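Uncharacterized protein (Bordetella bronchiseptica RB50, PDB 3BE3) is of unknown function but belongs to the DUF1653 family, whose small antiparallel beta domain is grouped with the SH3-like folds. Local coordinates at residues B[6-10]-B[11-15]. Sequence-based numbering, arbitrary orientation.
Sequences QDFRP and GVYRH. With SO4 (sulfate ion), chain D.
Tyr13 folds back along its own chain to bond the backbone of Arg9, a compact example of how a strand can hold the loop that leads into it. The protein is built on an antiparallel sheet, in a family placed in the SH3 clan, and residues 11-15 form an inner strand between strands 20-29 and 67-76. With CG anti to the carbonyl carbon (chi1 -78°), the Tyr13 ring is directed back toward the loop, and Tyr13 OH donates to Arg9 O at 2.6 Å. Arg9 O comes in at the margin of the tyrosine ring, roughly level with it, whereas the hydroxyl sits 25° out of the carbonyl plane. On the same hydroxyl, a water molecule donates a second bond, 2.7 Å from its oxygen to Tyr13 OH, and also accepts from Arg9 N. Both backbone polar groups of Arg9 are thereby tied, directly or through water, to one phenol oxygen.

Phe8 adds a hydrocarbon flank beside that oxygen: its CE1 lies 3.5 Å from Tyr13 OH and 4.0 Å from Tyr13 CZ. The two ring planes are nearly parallel, at 3°, but offset so much, with centroids 5.9 Å apart, that little of one ring lies over the other. Trp58 and Tyr74 meet the tyrosine ring edge-to-face, while Phe8 rests on Ala23 and Leu26 of strand 20-29. Between loop and strand, Gly11, with no side chain, turns the backbone at a positive phi that suits glycine. At the strand's far end, His15 NE2 gives an almost straight hydrogen bond, 2.8 Å long, to O1 of a sulfate probably acquired from the crystallisation liquor, which Tyr16 OH, Arg53 NH2 and Arg71 NH1 also bind.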
loop_
_atom_site.group_PDB
_atom_site.type_symbol
_atom_site.label_atom_id
_atom_site.label_comp_id
_atom_site.label_asym_id
_atom_site.label_seq_id
_atom_site.Cartn_x
_atom_site.Cartn_y
_atom_site.Cartn_z
ATOM N N GLN B 6 -8.152 -11.343 -9.638
ATOM C CA GLN B 6 -7.583 -12.626 -10.019
ATOM C C GLN B 6 -6.592 -12.541 -11.178
ATOM O O GLN B 6 -5.656 -13.337 -11.248
ATOM C CB GLN B 6 -8.703 -13.614 -10.364
ATOM C CG GLN B 6 -8.199 -15.031 -10.597
ATOM C CD GLN B 6 -9.303 -16.077 -10.636
ATOM O OE1 GLN B 6 -9.035 -17.269 -10.810
ATOM N NE2 GLN B 6 -10.548 -15.638 -10.468
ATOM N N ASP B 7 -6.789 -11.587 -12.086
ATOM C CA ASP B 7 -5.888 -11.451 -13.227
ATOM C C ASP B 7 -4.716 -10.508 -12.968
ATOM O O ASP B 7 -3.801 -10.409 -13.782
ATOM C CB ASP B 7 -6.658 -10.985 -14.472
ATOM C CG ASP B 7 -7.683 -12.012 -14.948
ATOM O OD1 ASP B 7 -7.337 -13.214 -15.032
ATOM O OD2 ASP B 7 -8.832 -11.618 -15.246
ATOM N N PHE B 8 -4.727 -9.817 -11.836
ATOM C CA PHE B 8 -3.625 -8.907 -11.544
ATOM C C PHE B 8 -2.340 -9.673 -11.271
ATOM O O PHE B 8 -2.335 -10.677 -10.557
ATOM C CB PHE B 8 -3.919 -8.030 -10.322
ATOM C CG PHE B 8 -2.817 -7.035 -10.014
ATOM C CD1 PHE B 8 -2.639 -5.909 -10.812
ATOM C CD2 PHE B 8 -1.924 -7.250 -8.964
ATOM C CE1 PHE B 8 -1.588 -5.018 -10.587
ATOM C CE2 PHE B 8 -0.865 -6.361 -8.730
ATOM C CZ PHE B 8 -0.698 -5.243 -9.544
ATOM N N ARG B 9 -1.245 -9.194 -11.847
ATOM C CA ARG B 9 0.050 -9.817 -11.631
ATOM C C ARG B 9 1.014 -8.789 -11.059
ATOM O O ARG B 9 1.352 -7.813 -11.723
ATOM C CB ARG B 9 0.623 -10.369 -12.939
ATOM C CG ARG B 9 -0.028 -11.650 -13.425
ATOM C CD ARG B 9 0.817 -12.358 -14.488
ATOM N NE ARG B 9 2.126 -12.769 -13.983
ATOM C CZ ARG B 9 3.018 -13.467 -14.686
ATOM N NH1 ARG B 9 2.752 -13.838 -15.931
ATOM N NH2 ARG B 9 4.183 -13.793 -14.145
ATOM N N PRO B 10 1.458 -8.985 -9.805
ATOM C CA PRO B 10 2.394 -8.015 -9.231
ATOM C C PRO B 10 3.719 -8.154 -9.966
ATOM O O PRO B 10 4.030 -9.222 -10.494
ATOM C CB PRO B 10 2.509 -8.446 -7.771
ATOM C CG PRO B 10 1.210 -9.122 -7.502
ATOM C CD PRO B 10 1.003 -9.937 -8.782
ATOM N N GLY B 11 4.487 -7.074 -10.000
ATOM C CA GLY B 11 5.764 -7.098 -10.695
ATOM C C GLY B 11 6.091 -5.726 -11.243
ATOM O O GLY B 11 5.541 -4.727 -10.791
ATOM N N VAL B 12 6.974 -5.673 -12.232
ATOM C CA VAL B 12 7.374 -4.406 -12.826
ATOM C C VAL B 12 6.438 -3.968 -13.944
ATOM O O VAL B 12 6.086 -4.752 -14.828
ATOM C CB VAL B 12 8.835 -4.486 -13.346
ATOM C CG1 VAL B 12 9.253 -3.159 -13.991
ATOM C CG2 VAL B 12 9.771 -4.808 -12.171
ATOM N N TYR B 13 6.019 -2.711 -13.870
ATOM C CA TYR B 13 5.119 -2.128 -14.853
ATOM C C TYR B 13 5.698 -0.856 -15.447
ATOM O O TYR B 13 6.378 -0.091 -14.759
ATOM C CB TYR B 13 3.771 -1.777 -14.214
ATOM C CG TYR B 13 2.842 -2.948 -13.989
ATOM C CD1 TYR B 13 3.031 -3.828 -12.938
ATOM C CD2 TYR B 13 1.765 -3.171 -14.838
ATOM C CE1 TYR B 13 2.170 -4.910 -12.732
ATOM C CE2 TYR B 13 0.901 -4.238 -14.640
ATOM C CZ TYR B 13 1.101 -5.104 -13.590
ATOM O OH TYR B 13 0.233 -6.150 -13.405
ATOM N N ARG B 14 5.420 -0.629 -16.726
ATOM C CA ARG B 14 5.865 0.591 -17.382
ATOM C C ARG B 14 4.612 1.453 -17.533
ATOM O O ARG B 14 3.658 1.051 -18.199
ATOM C CB ARG B 14 6.455 0.298 -18.765
ATOM C CG ARG B 14 6.967 1.555 -19.489
ATOM C CD ARG B 14 7.378 1.240 -20.921
ATOM N NE ARG B 14 6.262 0.738 -21.718
ATOM C CZ ARG B 14 6.262 -0.424 -22.367
ATOM N NH1 ARG B 14 7.320 -1.221 -22.323
ATOM N NH2 ARG B 14 5.199 -0.792 -23.060
ATOM N N HIS B 15 4.609 2.612 -16.873
ATOM C CA HIS B 15 3.496 3.559 -16.931
ATOM C C HIS B 15 3.518 4.115 -18.360
ATOM O O HIS B 15 4.584 4.203 -18.973
ATOM C CB HIS B 15 3.713 4.665 -15.882
ATOM C CG HIS B 15 2.656 5.726 -15.875
ATOM N ND1 HIS B 15 2.847 6.967 -16.441
ATOM C CD2 HIS B 15 1.399 5.735 -15.365
ATOM C CE1 HIS B 15 1.758 7.697 -16.278
ATOM N NE2 HIS B 15 0.864 6.970 -15.629
HETATM S S SO4 D . -1.791 9.315 -14.849
HETATM O O1 SO4 D . -1.712 7.841 -14.788
HETATM O O2 SO4 D . -2.672 9.699 -15.969
HETATM O O3 SO4 D . -2.349 9.833 -13.592
HETATM O O4 SO4 D . -0.446 9.873 -15.062
HETATM O O HOH W 1 -1.729 -7.609 -14.552
#